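PDB 6SXT: alpha-L-arabinofuranosidase B from Aspergillus kawachii, which hydrolyses terminal non-reducing alpha-L-arabinofuranosyl residues from arabinoxylan, arabinan and related plant polysaccharides, with retention of configuration. Local coordinates for residues N67-I75 and D102-A110; E143-T154 and Y225-G235. All blocks are in the same frame, centred on the assembly; numbering follows the deposited sequence.

Contact 1: residues N67-I75 and D102-A110. With NAG (2-acetamido-2-deoxy-beta-D-glucopyranose), chain D.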
ATOM      1  N   ASN A  67      11.754 -10.274 -14.515  1.00 19.02           N
ATOM      2  CA  ASN A  67      13.167 -10.449 -14.126  1.00 18.18           C
ATOM      3  C   ASN A  67      13.741  -9.170 -13.544  1.00 17.27           C
ATOM      4  O   ASN A  67      14.933  -8.932 -13.692  1.00 19.22           O
ATOM      5  CB  ASN A  67      14.045 -10.936 -15.285  1.00 19.27           C
ATOM      6  CG  ASN A  67      13.461 -12.161 -15.879  1.00 21.47           C
ATOM      7  OD1 ASN A  67      12.791 -12.074 -16.909  1.00 21.68           O
ATOM      8  ND2 ASN A  67      13.688 -13.277 -15.201  1.00 19.39           N
ATOM      9  N   THR A  68      12.919  -8.354 -12.881  1.00 16.44           N
ATOM     10  CA  THR A  68      13.393  -7.173 -12.168  1.00 17.72           C
ATOM     11  C   THR A  68      12.321  -6.775 -11.168  1.00 17.04           C
ATOM     12  O   THR A  68      11.432  -7.601 -10.877  1.00 18.22           O
ATOM     13  CB  THR A  68      13.790  -6.063 -13.159  1.00 17.31           C
ATOM     14  OG1 THR A  68      14.470  -5.018 -12.479  1.00 17.79           O
ATOM     15  CG2 THR A  68      12.634  -5.485 -13.969  1.00 17.48           C
ATOM     16  N   THR A  69      12.460  -5.553 -10.690  1.00 16.75           N
ATOM     17  CA  THR A  69      11.548  -4.946  -9.704  1.00 16.37           C
ATOM     18  C   THR A  69      10.965  -3.684 -10.317  1.00 17.20           C
ATOM     19  O   THR A  69      11.637  -3.043 -11.134  1.00 18.85           O
ATOM     20  CB  THR A  69      12.274  -4.646  -8.392  1.00 17.95           C
ATOM     21  OG1 THR A  69      13.353  -3.753  -8.665  1.00 19.40           O
ATOM     22  CG2 THR A  69      12.705  -5.938  -7.744  1.00 19.82           C
ATOM     23  N   CYS A  70       9.767  -3.331  -9.896  1.00 16.49           N
ATOM     24  CA  CYS A  70       9.113  -2.115 -10.425  1.00 16.29           C
ATOM     25  C   CYS A  70       8.552  -1.287  -9.289  1.00 17.17           C
ATOM     26  O   CYS A  70       8.048  -1.835  -8.288  1.00 16.60           O
ATOM     27  CB  CYS A  70       8.006  -2.462 -11.381  1.00 17.38           C
ATOM     28  SG  CYS A  70       8.615  -2.774 -13.061  1.00 18.98           S
ATOM     29  N   LEU A  71       8.591   0.018  -9.509  1.00 15.15           N
ATOM     30  CA  LEU A  71       7.991   1.041  -8.651  1.00 14.70           C
ATOM     31  C   LEU A  71       6.953   1.787  -9.484  1.00 17.10           C
ATOM     32  O   LEU A  71       7.150   1.956 -10.703  1.00 15.84           O
ATOM     33  CB  LEU A  71       9.064   2.018  -8.217  1.00 15.14           C
ATOM     34  CG  LEU A  71      10.175   1.437  -7.342  1.00 16.81           C
ATOM     35  CD1 LEU A  71      11.241   2.481  -7.051  1.00 18.82           C
ATOM     36  CD2 LEU A  71       9.619   0.854  -6.049  1.00 17.91           C
ATOM     37  N   ILE A  72       5.896   2.219  -8.816  1.00 15.16           N
ATOM     38  CA  ILE A  72       4.912   3.152  -9.407  1.00 14.86           C
ATOM     39  C   ILE A  72       5.422   4.564  -9.167  1.00 14.98           C
ATOM     40  O   ILE A  72       5.436   5.031  -8.043  1.00 15.42           O
ATOM     41  CB  ILE A  72       3.508   2.908  -8.854  1.00 14.79           C
ATOM     42  CG1 ILE A  72       3.024   1.524  -9.244  1.00 15.31           C
ATOM     43  CG2 ILE A  72       2.556   3.974  -9.346  1.00 15.07           C
ATOM     44  CD1 ILE A  72       1.804   1.062  -8.439  1.00 17.07           C
ATOM     45  N   THR A  73       5.894   5.223 -10.224  1.00 14.67           N
ATOM     46  CA  THR A  73       6.465   6.584 -10.105  1.00 15.49           C
ATOM     47  C   THR A  73       5.376   7.656 -10.146  1.00 16.29           C
ATOM     48  O   THR A  73       5.539   8.698  -9.487  1.00 17.28           O
ATOM     49  CB  THR A  73       7.504   6.836 -11.198  1.00 16.70           C
ATOM     50  OG1 THR A  73       6.917   6.400 -12.418  1.00 17.33           O
ATOM     51  CG2 THR A  73       8.802   6.118 -10.928  1.00 19.43           C
ATOM     52  N   ILE A  74       4.320   7.463 -10.938  1.00 14.81           N
ATOM     53  CA  ILE A  74       3.298   8.503 -11.119  1.00 14.78           C
ATOM     54  C   ILE A  74       1.948   7.809 -11.168  1.00 14.24           C
ATOM     55  O   ILE A  74       1.819   6.798 -11.859  1.00 14.59           O
ATOM     56  CB  ILE A  74       3.505   9.333 -12.399  1.00 15.16           C
ATOM     57  CG1 ILE A  74       4.948   9.838 -12.540  1.00 17.58           C
ATOM     58  CG2 ILE A  74       2.470  10.481 -12.471  1.00 16.00           C
ATOM     59  CD1 ILE A  74       5.164  10.561 -13.864  1.00 18.83           C
ATOM     60  N   ILE A  75       0.983   8.374 -10.460  1.00 14.13           N
ATOM     61  CA  ILE A  75      -0.440   8.021 -10.652  1.00 14.32           C
ATOM     62  C   ILE A  75      -1.041   9.230 -11.362  1.00 13.86           C
ATOM     63  O   ILE A  75      -1.135  10.307 -10.797  1.00 15.58           O
ATOM     64  CB  ILE A  75      -1.134   7.698  -9.323  1.00 14.84           C
ATOM     65  CG1 ILE A  75      -0.386   6.610  -8.521  1.00 16.57           C
ATOM     66  CG2 ILE A  75      -2.534   7.250  -9.610  1.00 15.94           C
ATOM     67  CD1 ILE A  75      -0.692   6.622  -7.051  1.00 19.38           C
ATOM     68  N   ASP A 102       9.706  10.652   0.323  1.00 16.71           N
ATOM     69  CA  ASP A 102       9.094   9.377   0.723  1.00 17.24           C
ATOM     70  C   ASP A 102       9.385   8.318  -0.324  1.00 16.70           C
ATOM     71  O   ASP A 102       9.819   8.614  -1.429  1.00 16.74           O
ATOM     72  CB  ASP A 102       7.603   9.589   0.883  1.00 16.00           C
ATOM     73  CG  ASP A 102       7.195  10.526   2.003  1.00 18.68           C
ATOM     74  OD1 ASP A 102       8.026  10.780   2.909  1.00 19.93           O
ATOM     75  OD2 ASP A 102       6.075  11.059   1.933  1.00 16.83           O
ATOM     76  N   ASN A 103       9.251   7.057   0.074  1.00 16.57           N
ATOM     77  CA  ASN A 103       9.424   5.931  -0.845  1.00 15.85           C
ATOM     78  C   ASN A 103       8.271   5.924  -1.887  1.00 16.33           C
ATOM     79  O   ASN A 103       7.102   6.275  -1.548  1.00 16.50           O
ATOM     80  CB  ASN A 103       9.370   4.605  -0.129  1.00 16.42           C
ATOM     81  CG  ASN A 103      10.486   4.364   0.864  1.00 18.22           C
ATOM     82  OD1 ASN A 103      10.231   3.763   1.895  1.00 18.58           O
ATOM     83  ND2 ASN A 103      11.709   4.775   0.538  1.00 17.58           N
ATOM     84  N   LEU A 104       8.623   5.448  -3.068  1.00 16.09           N
ATOM     85  CA  LEU A 104       7.620   4.980  -4.056  1.00 16.11           C
ATOM     86  C   LEU A 104       7.113   3.596  -3.662  1.00 15.96           C
ATOM     87  O   LEU A 104       7.837   2.761  -3.084  1.00 16.22           O
ATOM     88  CB  LEU A 104       8.246   4.955  -5.438  1.00 15.94           C
ATOM     89  CG  LEU A 104       8.643   6.325  -5.988  1.00 17.20           C
ATOM     90  CD1 LEU A 104       9.426   6.121  -7.253  1.00 19.16           C
ATOM     91  CD2 LEU A 104       7.460   7.188  -6.222  1.00 18.12           C
ATOM     92  N   ALA A 105       5.891   3.297  -4.078  1.00 14.85           N
ATOM     93  CA  ALA A 105       5.307   1.962  -3.887  1.00 14.87           C
ATOM     94  C   ALA A 105       5.831   0.972  -4.894  1.00 14.79           C
ATOM     95  O   ALA A 105       6.026   1.304  -6.075  1.00 14.73           O
ATOM     96  CB  ALA A 105       3.792   2.028  -3.947  1.00 16.12           C
ATOM     97  N   SER A 106       5.900  -0.287  -4.472  1.00 14.67           N
ATOM     98  CA  SER A 106       6.023  -1.419  -5.381  1.00 13.95           C
ATOM     99  C   SER A 106       4.864  -1.384  -6.378  1.00 14.92           C
ATOM    100  O   SER A 106       3.772  -0.982  -6.004  1.00 15.79           O
ATOM    101  CB  SER A 106       5.946  -2.709  -4.573  1.00 15.51           C
ATOM    102  OG  SER A 106       5.909  -3.829  -5.424  1.00 17.11           O
ATOM    103  N   ALA A 107       5.094  -1.911  -7.562  1.00 15.06           N
ATOM    104  CA  ALA A 107       3.985  -2.104  -8.507  1.00 15.32           C
ATOM    105  C   ALA A 107       3.214  -3.393  -8.259  1.00 15.00           C
ATOM    106  O   ALA A 107       2.133  -3.545  -8.826  1.00 14.91           O
ATOM    107  CB  ALA A 107       4.545  -2.130  -9.885  1.00 15.87           C
ATOM    108  N   ILE A 108       3.634  -4.276  -7.342  1.00 15.09           N
ATOM    109  CA  ILE A 108       3.069  -5.655  -7.276  1.00 14.62           C
ATOM    110  C   ILE A 108       2.596  -6.029  -5.877  1.00 16.25           C
ATOM    111  O   ILE A 108       2.311  -7.213  -5.665  1.00 18.38           O
ATOM    112  CB  ILE A 108       4.058  -6.706  -7.824  1.00 15.62           C
ATOM    113  CG1 ILE A 108       5.395  -6.766  -7.080  1.00 15.42           C
ATOM    114  CG2 ILE A 108       4.264  -6.463  -9.302  1.00 17.05           C
ATOM    115  CD1 ILE A 108       6.260  -7.940  -7.374  1.00 16.57           C
ATOM    116  N   GLY A 109       2.484  -5.089  -4.960  1.00 14.74           N
ATOM    117  CA  GLY A 109       2.046  -5.448  -3.611  1.00 15.09           C
ATOM    118  C   GLY A 109       0.545  -5.608  -3.468  1.00 15.29           C
ATOM    119  O   GLY A 109       0.103  -6.121  -2.439  1.00 15.21           O
ATOM    120  N   ALA A 110      -0.257  -5.197  -4.452  1.00 13.85           N
ATOM    121  CA  ALA A 110      -1.722  -5.187  -4.309  1.00 14.20           C
ATOM    122  C   ALA A 110      -2.392  -5.731  -5.563  1.00 16.10           C
ATOM    123  O   ALA A 110      -3.201  -5.050  -6.195  1.00 15.80           O
ATOM    124  CB  ALA A 110      -2.202  -3.812  -3.978  1.00 16.43           C
TER
HETATM  125  C1  NAG D 504      13.144 -14.516 -15.672  1.00 20.76           C
HETATM  126  C2  NAG D 504      14.193 -15.536 -16.097  1.00 19.96           C
HETATM  127  C3  NAG D 504      13.513 -16.820 -16.607  1.00 19.80           C
HETATM  128  C4  NAG D 504      12.470 -17.328 -15.597  1.00 20.72           C
HETATM  129  C5  NAG D 504      11.608 -16.204 -15.029  1.00 21.65           C
HETATM  130  C6  NAG D 504      10.761 -16.675 -13.819  1.00 24.57           C
HETATM  131  C7  NAG D 504      16.300 -14.440 -16.743  1.00 24.73           C
HETATM  132  C8  NAG D 504      17.092 -13.806 -17.834  1.00 28.06           C
HETATM  133  N2  NAG D 504      15.109 -14.957 -17.084  1.00 22.09           N
HETATM  134  O3  NAG D 504      14.490 -17.873 -16.895  1.00 22.65           O
HETATM  135  O4  NAG D 504      11.692 -18.388 -16.160  1.00 22.93           O
HETATM  136  O5  NAG D 504      12.364 -15.060 -14.593  1.00 21.94           O
HETATM  137  O6  NAG D 504      11.635 -17.222 -12.785  1.00 21.97           O
HETATM  138  O7  NAG D 504      16.724 -14.493 -15.587  1.00 26.65           O
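A short antiparallel edge in the catalytic domain joins Leu-71 and Ile-72 of strand 70-75 to the weakly bonded strand 105-106, an outermost strand of a four-stranded antiparallel sheet. Two backbone hydrogen bonds bracket the non-hydrogen-bonded pair Leu-71/Ser-106. Ile-72 N donates a hydrogen bond to Ala-105 O at 2.9 Å, with the donor nearly in line with the C=O. Ala-107 N reaches Cys-70 O at 3.0 Å from above the carbonyl plane, 50° out of it, as the chain begins to turn its corner.

Leu-104 bears on strand 70-75 with both of its methyl branches: CD2 rests 3.5 Å from Ile-72 O, while CD1 meets Thr-73 CG2 at 3.7 Å. Leu-71 crosses Leu-104 at about a right angle, with CD1 against CD1 at 4.1 Å and CB against CB. The hydroxyl of Thr-73 is engaged elsewhere, by Gln-35 of the adjoining strand 34-38. Ile-72 has CG1 beside its own backbone N (chi1 -64°), which sets CG1 and CD1 against Ala-107 CA, each at 3.8 Å; Val-122 of strand 117-124 packs against the same isoleucine. Ala-107 CB meets Cys-70 CB at 3.8 Å, next to the disulfide from Cys-70 to Cys-65. Upstream of the strand, Asn-67 carries an N-linked NAG. An ST turn opens the corner: Ser-106 OG accepts a nearly straight bond from Ile-108 N at 3.0 Å.

Contact 2: residues E143-T154 and Y225-G235. With ACT (acetate ion), chain H.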
ATOM      1  N   GLU A 143     -14.456  26.277   0.314  1.00 21.01           N
ATOM      2  CA  GLU A 143     -15.181  25.780  -0.874  1.00 21.18           C
ATOM      3  C   GLU A 143     -15.550  24.298  -0.687  1.00 18.97           C
ATOM      4  O   GLU A 143     -14.757  23.544  -0.088  1.00 20.50           O
ATOM      5  CB  GLU A 143     -14.372  25.908  -2.152  1.00 21.01           C
ATOM      6  CG  GLU A 143     -14.164  27.365  -2.579  1.00 24.05           C
ATOM      7  CD  GLU A 143     -13.099  27.525  -3.635  1.00 27.62           C
ATOM      8  OE1 GLU A 143     -12.406  26.537  -4.014  1.00 24.08           O
ATOM      9  OE2 GLU A 143     -12.972  28.670  -4.115  1.00 29.35           O
ATOM     10  N   ALA A 144     -16.665  23.930  -1.300  1.00 19.83           N
ATOM     11  CA  ALA A 144     -17.182  22.565  -1.214  1.00 19.13           C
ATOM     12  C   ALA A 144     -16.333  21.627  -2.072  1.00 19.99           C
ATOM     13  O   ALA A 144     -15.945  21.947  -3.188  1.00 19.86           O
ATOM     14  CB  ALA A 144     -18.605  22.514  -1.612  1.00 21.54           C
ATOM     15  N   GLU A 145     -16.244  20.405  -1.567  1.00 17.50           N
ATOM     16  CA  GLU A 145     -15.634  19.296  -2.335  1.00 17.91           C
ATOM     17  C   GLU A 145     -16.204  17.963  -1.864  1.00 17.97           C
ATOM     18  O   GLU A 145     -16.669  17.828  -0.749  1.00 17.97           O
ATOM     19  CB  GLU A 145     -14.108  19.270  -2.165  1.00 17.22           C
ATOM     20  CG  GLU A 145     -13.622  18.999  -0.765  1.00 16.90           C
ATOM     21  CD  GLU A 145     -12.129  18.968  -0.564  1.00 16.60           C
ATOM     22  OE1 GLU A 145     -11.399  19.071  -1.586  1.00 17.96           O
ATOM     23  OE2 GLU A 145     -11.673  18.917   0.588  1.00 17.50           O
ATOM     24  N   GLY A 146     -16.046  16.974  -2.717  1.00 16.95           N
ATOM     25  CA  GLY A 146     -16.190  15.569  -2.312  1.00 17.29           C
ATOM     26  C   GLY A 146     -14.972  14.783  -2.746  1.00 16.16           C
ATOM     27  O   GLY A 146     -14.146  15.281  -3.503  1.00 16.23           O
ATOM     28  N   MET A 147     -14.880  13.579  -2.231  1.00 14.99           N
ATOM     29  CA  MET A 147     -13.796  12.660  -2.558  1.00 14.40           C
ATOM     30  C   MET A 147     -14.294  11.258  -2.259  1.00 15.50           C
ATOM     31  O   MET A 147     -15.251  11.052  -1.471  1.00 16.16           O
ATOM     32  CB  MET A 147     -12.519  12.987  -1.816  1.00 15.47           C
ATOM     33  CG  MET A 147     -12.628  12.904  -0.319  1.00 16.04           C
ATOM     34  SD  MET A 147     -11.340  13.882   0.529  1.00 17.76           S
ATOM     35  CE  MET A 147     -11.954  15.545   0.337  1.00 18.53           C
ATOM     36  N   TYR A 148     -13.665  10.275  -2.890  1.00 14.38           N
ATOM     37  CA  TYR A 148     -13.815   8.883  -2.431  1.00 14.02           C
ATOM     38  C   TYR A 148     -12.503   8.151  -2.706  1.00 13.75           C
ATOM     39  O   TYR A 148     -11.703   8.619  -3.535  1.00 14.48           O
ATOM     40  CB  TYR A 148     -14.999   8.124  -3.067  1.00 13.86           C
ATOM     41  CG  TYR A 148     -14.742   7.533  -4.438  1.00 13.66           C
ATOM     42  CD1 TYR A 148     -14.946   8.259  -5.586  1.00 14.83           C
ATOM     43  CD2 TYR A 148     -14.240   6.243  -4.575  1.00 14.46           C
ATOM     44  CE1 TYR A 148     -14.664   7.740  -6.837  1.00 14.82           C
ATOM     45  CE2 TYR A 148     -13.956   5.713  -5.813  1.00 14.25           C
ATOM     46  CZ  TYR A 148     -14.181   6.454  -6.951  1.00 14.44           C
ATOM     47  OH  TYR A 148     -13.883   5.951  -8.201  1.00 15.47           O
ATOM     48  N   ALA A 149     -12.329   7.027  -2.048  1.00 14.01           N
ATOM     49  CA  ALA A 149     -11.278   6.074  -2.369  1.00 14.19           C
ATOM     50  C   ALA A 149     -11.795   4.682  -2.149  1.00 15.05           C
ATOM     51  O   ALA A 149     -12.575   4.463  -1.193  1.00 15.51           O
ATOM     52  CB  ALA A 149     -10.022   6.337  -1.577  1.00 15.24           C
ATOM     53  N   VAL A 150     -11.270   3.759  -2.941  1.00 13.65           N
ATOM     54  CA  VAL A 150     -11.448   2.316  -2.649  1.00 12.97           C
ATOM     55  C   VAL A 150     -10.112   1.830  -2.099  1.00 14.36           C
ATOM     56  O   VAL A 150      -9.055   1.987  -2.765  1.00 14.03           O
ATOM     57  CB  VAL A 150     -11.868   1.506  -3.883  1.00 13.86           C
ATOM     58  CG1 VAL A 150     -11.872   0.008  -3.580  1.00 14.39           C
ATOM     59  CG2 VAL A 150     -13.231   1.981  -4.400  1.00 14.47           C
ATOM     60  N   LEU A 151     -10.148   1.315  -0.884  1.00 13.80           N
ATOM     61  CA  LEU A 151      -8.970   0.942  -0.081  1.00 14.48           C
ATOM     62  C   LEU A 151      -9.101  -0.507   0.391  1.00 15.33           C
ATOM     63  O   LEU A 151     -10.159  -1.102   0.348  1.00 15.23           O
ATOM     64  CB  LEU A 151      -8.876   1.871   1.143  1.00 13.68           C
ATOM     65  CG  LEU A 151      -8.961   3.371   0.858  1.00 14.53           C
ATOM     66  CD1 LEU A 151      -8.976   4.152   2.191  1.00 16.68           C
ATOM     67  CD2 LEU A 151      -7.794   3.823  -0.004  1.00 15.16           C
ATOM     68  N   ASP A 152      -7.979  -1.044   0.839  1.00 14.99           N
ATOM     69  CA  ASP A 152      -7.912  -2.378   1.500  1.00 15.47           C
ATOM     70  C   ASP A 152      -8.252  -2.161   2.960  1.00 15.98           C
ATOM     71  O   ASP A 152      -7.432  -1.614   3.703  1.00 17.15           O
ATOM     72  CB  ASP A 152      -6.537  -3.031   1.284  1.00 15.71           C
ATOM     73  CG  ASP A 152      -6.375  -4.385   1.936  1.00 16.05           C
ATOM     74  OD1 ASP A 152      -7.267  -4.750   2.752  1.00 16.12           O
ATOM     75  OD2 ASP A 152      -5.384  -5.064   1.638  1.00 16.50           O
ATOM     76  N   GLY A 153      -9.434  -2.571   3.400  1.00 16.20           N
ATOM     77  CA  GLY A 153      -9.803  -2.367   4.795  1.00 16.79           C
ATOM     78  C   GLY A 153      -9.015  -3.206   5.782  1.00 18.49           C
ATOM     79  O   GLY A 153      -9.182  -3.007   6.987  1.00 20.56           O
ATOM     80  N   THR A 154      -8.171  -4.117   5.334  1.00 15.91           N
ATOM     81  CA  THR A 154      -7.362  -5.005   6.188  1.00 16.50           C
ATOM     82  C   THR A 154      -5.909  -4.538   6.234  1.00 18.49           C
ATOM     83  O   THR A 154      -5.115  -5.149   6.994  1.00 19.73           O
ATOM     84  CB  THR A 154      -7.453  -6.475   5.766  1.00 18.07           C
ATOM     85  OG1 THR A 154      -6.697  -6.691   4.582  1.00 18.31           O
ATOM     86  CG2 THR A 154      -8.886  -6.885   5.605  1.00 20.69           C
ATOM     87  N   TYR A 225     -14.466  -4.728   5.903  1.00 22.91           N
ATOM     88  CA  TYR A 225     -14.452  -5.121   4.480  1.00 20.96           C
ATOM     89  C   TYR A 225     -13.054  -5.172   3.929  1.00 19.94           C
ATOM     90  O   TYR A 225     -12.206  -4.295   4.096  1.00 19.67           O
ATOM     91  CB  TYR A 225     -15.292  -4.171   3.658  1.00 20.12           C
ATOM     92  CG  TYR A 225     -16.645  -3.842   4.224  1.00 24.19           C
ATOM     93  CD1 TYR A 225     -17.573  -4.795   4.563  1.00 29.63           C
ATOM     94  CD2 TYR A 225     -16.929  -2.510   4.399  1.00 24.87           C
ATOM     95  CE1 TYR A 225     -18.811  -4.396   5.080  1.00 29.79           C
ATOM     96  CE2 TYR A 225     -18.157  -2.100   4.871  1.00 28.90           C
ATOM     97  CZ  TYR A 225     -19.093  -3.049   5.197  1.00 28.26           C
ATOM     98  OH  TYR A 225     -20.259  -2.490   5.679  1.00 36.71           O
ATOM     99  N   ARG A 226     -12.796  -6.215   3.139  1.00 17.34           N
ATOM    100  CA  ARG A 226     -11.526  -6.330   2.430  1.00 15.81           C
ATOM    101  C   ARG A 226     -11.356  -5.191   1.413  1.00 16.25           C
ATOM    102  O   ARG A 226     -10.233  -4.696   1.254  1.00 16.97           O
ATOM    103  CB  ARG A 226     -11.411  -7.694   1.758  1.00 16.97           C
ATOM    104  CG  ARG A 226     -10.161  -7.828   0.910  1.00 15.71           C
ATOM    105  CD  ARG A 226      -8.860  -7.607   1.659  1.00 16.52           C
ATOM    106  NE  ARG A 226      -7.661  -7.824   0.874  1.00 16.52           N
ATOM    107  CZ  ARG A 226      -7.222  -7.001  -0.090  1.00 17.16           C
ATOM    108  NH1 ARG A 226      -7.895  -5.876  -0.337  1.00 15.90           N
ATOM    109  NH2 ARG A 226      -6.168  -7.352  -0.814  1.00 17.99           N
ATOM    110  N   PHE A 227     -12.391  -4.807   0.724  1.00 15.46           N
ATOM    111  CA  PHE A 227     -12.400  -3.634  -0.158  1.00 14.35           C
ATOM    112  C   PHE A 227     -13.427  -2.668   0.418  1.00 14.60           C
ATOM    113  O   PHE A 227     -14.640  -3.012   0.523  1.00 15.22           O
ATOM    114  CB  PHE A 227     -12.757  -4.002  -1.594  1.00 15.05           C
ATOM    115  CG  PHE A 227     -11.763  -4.939  -2.206  1.00 14.69           C
ATOM    116  CD1 PHE A 227     -10.612  -4.459  -2.803  1.00 14.53           C
ATOM    117  CD2 PHE A 227     -12.026  -6.295  -2.252  1.00 16.41           C
ATOM    118  CE1 PHE A 227      -9.686  -5.346  -3.335  1.00 15.74           C
ATOM    119  CE2 PHE A 227     -11.131  -7.176  -2.833  1.00 15.60           C
ATOM    120  CZ  PHE A 227      -9.961  -6.695  -3.357  1.00 15.63           C
ATOM    121  N   VAL A 228     -12.975  -1.488   0.811  1.00 14.74           N
ATOM    122  CA  VAL A 228     -13.846  -0.475   1.431  1.00 15.17           C
ATOM    123  C   VAL A 228     -13.966   0.714   0.513  1.00 14.89           C
ATOM    124  O   VAL A 228     -12.946   1.216   0.002  1.00 14.48           O
ATOM    125  CB  VAL A 228     -13.411  -0.121   2.858  1.00 17.67           C
ATOM    126  CG1 VAL A 228     -12.030   0.421   2.941  1.00 19.44           C
ATOM    127  CG2 VAL A 228     -14.410   0.854   3.486  1.00 20.46           C
ATOM    128  N   THR A 229     -15.195   1.183   0.293  1.00 14.22           N
ATOM    129  CA  THR A 229     -15.423   2.498  -0.325  1.00 14.98           C
ATOM    130  C   THR A 229     -15.527   3.518   0.785  1.00 14.99           C
ATOM    131  O   THR A 229     -16.451   3.404   1.593  1.00 15.71           O
ATOM    132  CB  THR A 229     -16.679   2.572  -1.170  1.00 15.85           C
ATOM    133  OG1 THR A 229     -16.619   1.521  -2.148  1.00 15.53           O
ATOM    134  CG2 THR A 229     -16.782   3.898  -1.865  1.00 16.12           C
ATOM    135  N   ALA A 230     -14.621   4.489   0.815  1.00 15.33           N
ATOM    136  CA  ALA A 230     -14.712   5.622   1.762  1.00 15.41           C
ATOM    137  C   ALA A 230     -15.121   6.831   0.963  1.00 15.88           C
ATOM    138  O   ALA A 230     -14.359   7.202   0.040  1.00 15.91           O
ATOM    139  CB  ALA A 230     -13.377   5.820   2.434  1.00 16.56           C
ATOM    140  N   ALA A 231     -16.224   7.497   1.311  1.00 15.57           N
ATOM    141  CA  ALA A 231     -16.693   8.697   0.602  1.00 16.13           C
ATOM    142  C   ALA A 231     -16.810   9.818   1.624  1.00 16.41           C
ATOM    143  O   ALA A 231     -17.556   9.669   2.629  1.00 17.11           O
ATOM    144  CB  ALA A 231     -17.997   8.489  -0.134  1.00 17.65           C
ATOM    145  N   VAL A 232     -16.137  10.917   1.341  1.00 15.70           N
ATOM    146  CA  VAL A 232     -16.052  12.065   2.288  1.00 16.41           C
ATOM    147  C   VAL A 232     -16.421  13.320   1.524  1.00 16.17           C
ATOM    148  O   VAL A 232     -16.068  13.478   0.318  1.00 16.63           O
ATOM    149  CB  VAL A 232     -14.659  12.148   2.954  1.00 16.76           C
ATOM    150  CG1 VAL A 232     -14.373  13.543   3.522  1.00 18.86           C
ATOM    151  CG2 VAL A 232     -14.525  11.052   3.970  1.00 17.17           C
ATOM    152  N   LYS A 233     -17.106  14.263   2.169  1.00 15.89           N
ATOM    153  CA  LYS A 233     -17.435  15.529   1.507  1.00 16.49           C
ATOM    154  C   LYS A 233     -17.509  16.613   2.573  1.00 16.90           C
ATOM    155  O   LYS A 233     -17.711  16.286   3.749  1.00 16.74           O
ATOM    156  CB  LYS A 233     -18.728  15.426   0.702  1.00 16.96           C
ATOM    157  CG  LYS A 233     -19.945  14.885   1.453  1.00 17.98           C
ATOM    158  CD  LYS A 233     -21.051  14.514   0.515  1.00 17.80           C
ATOM    159  CE  LYS A 233     -22.236  13.846   1.182  1.00 19.55           C
ATOM    160  NZ  LYS A 233     -23.180  13.321   0.143  1.00 21.41           N
ATOM    161  N   GLY A 234     -17.204  17.827   2.127  1.00 18.03           N
ATOM    162  CA  GLY A 234     -17.141  18.978   3.031  1.00 19.01           C
ATOM    163  C   GLY A 234     -17.587  20.218   2.318  1.00 20.69           C
ATOM    164  O   GLY A 234     -17.218  20.452   1.175  1.00 20.17           O
ATOM    165  N   GLY A 235     -18.342  21.048   3.017  1.00 20.40           N
ATOM    166  CA  GLY A 235     -18.742  22.360   2.503  1.00 21.65           C
ATOM    167  C   GLY A 235     -18.789  23.337   3.669  1.00 21.28           C
ATOM    168  O   GLY A 235     -18.138  23.121   4.658  1.00 21.33           O
TER
HETATM  169  C   ACT H 508      -5.395 -10.670   0.619  1.00 34.48           C
HETATM  170  O   ACT H 508      -4.709  -9.834  -0.265  1.00 24.81           O
HETATM  171  OXT ACT H 508      -6.371 -10.339   1.551  1.00 33.52           O
HETATM  172  CH3 ACT H 508      -5.149 -12.184   0.394  1.00 33.32           C
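Asp-152 lays its carboxylate flat over one face of the Arg-226 guanidinium, the two planes 8° apart and OD2 3.3 Å from NH1. Because OD2 lies well out of the guanidinium plane, this salt bridge works through charge alone, with no N-H directed at it. The N-H groups serve other partners: NE and NH2 grip the two oxygens of an acetate ion, probably from the crystallisation liquor, at the edge, NE to OXT at 2.9 Å, and NH1 bonds to Tyr-291. The arginine chain bends at chi2 (58°), bringing its head back beside Asp-152, and NH1 lies above one face of the Phe-227 ring, offset toward its rim. Asp-152 OD1 is held by Thr-154 N, in an Asx turn, and on its syn side by Thr-154 OG1 at 2.7 Å.

Behind this cluster, strands 145-152 and 227-235 run antiparallel as neighbours in a sheet of the catalytic domain, which belongs to the concanavalin-like clan of beta-sandwich folds. Four hydrogen-bonded pairs, from Glu-145/Gly-234 to Leu-151/Val-228, each contribute two bonds. Met-147 and Val-232 lie side by side, CG to CB 3.9 Å, on the face that packs against Ile-182; Leu-151 CB meets Val-228 CG1 on that face too. On the other face, Tyr-148 CB sits 4.2 Å from Ala-231 CB, the tyrosine hydroxyl bonds to Glu-292, and Lys-233 extends to salt bridges with Glu-305 and Asp-302 of helix 302-315.

In the fold
Both contacts are largely buried antiparallel pairings within the catalytic domain, but they belong to different sheets, with centres about 23 Å apart and nearest atoms about 6 Å apart. Contact 2 is a long, regular ladder between two interior strands and buries 826 Å²; contact 1 buries 391 Å² where a short outermost strand meets its neighbour before the chain turns away. Strand 117-124, which belongs to the same sheet as contact 2, lends Val-122 to the packing of contact 1. Chemically, contact 1 joins its segments through backbone bonds and aliphatic packing, whereas contact 2 adds a charged cluster at one end of its ladder.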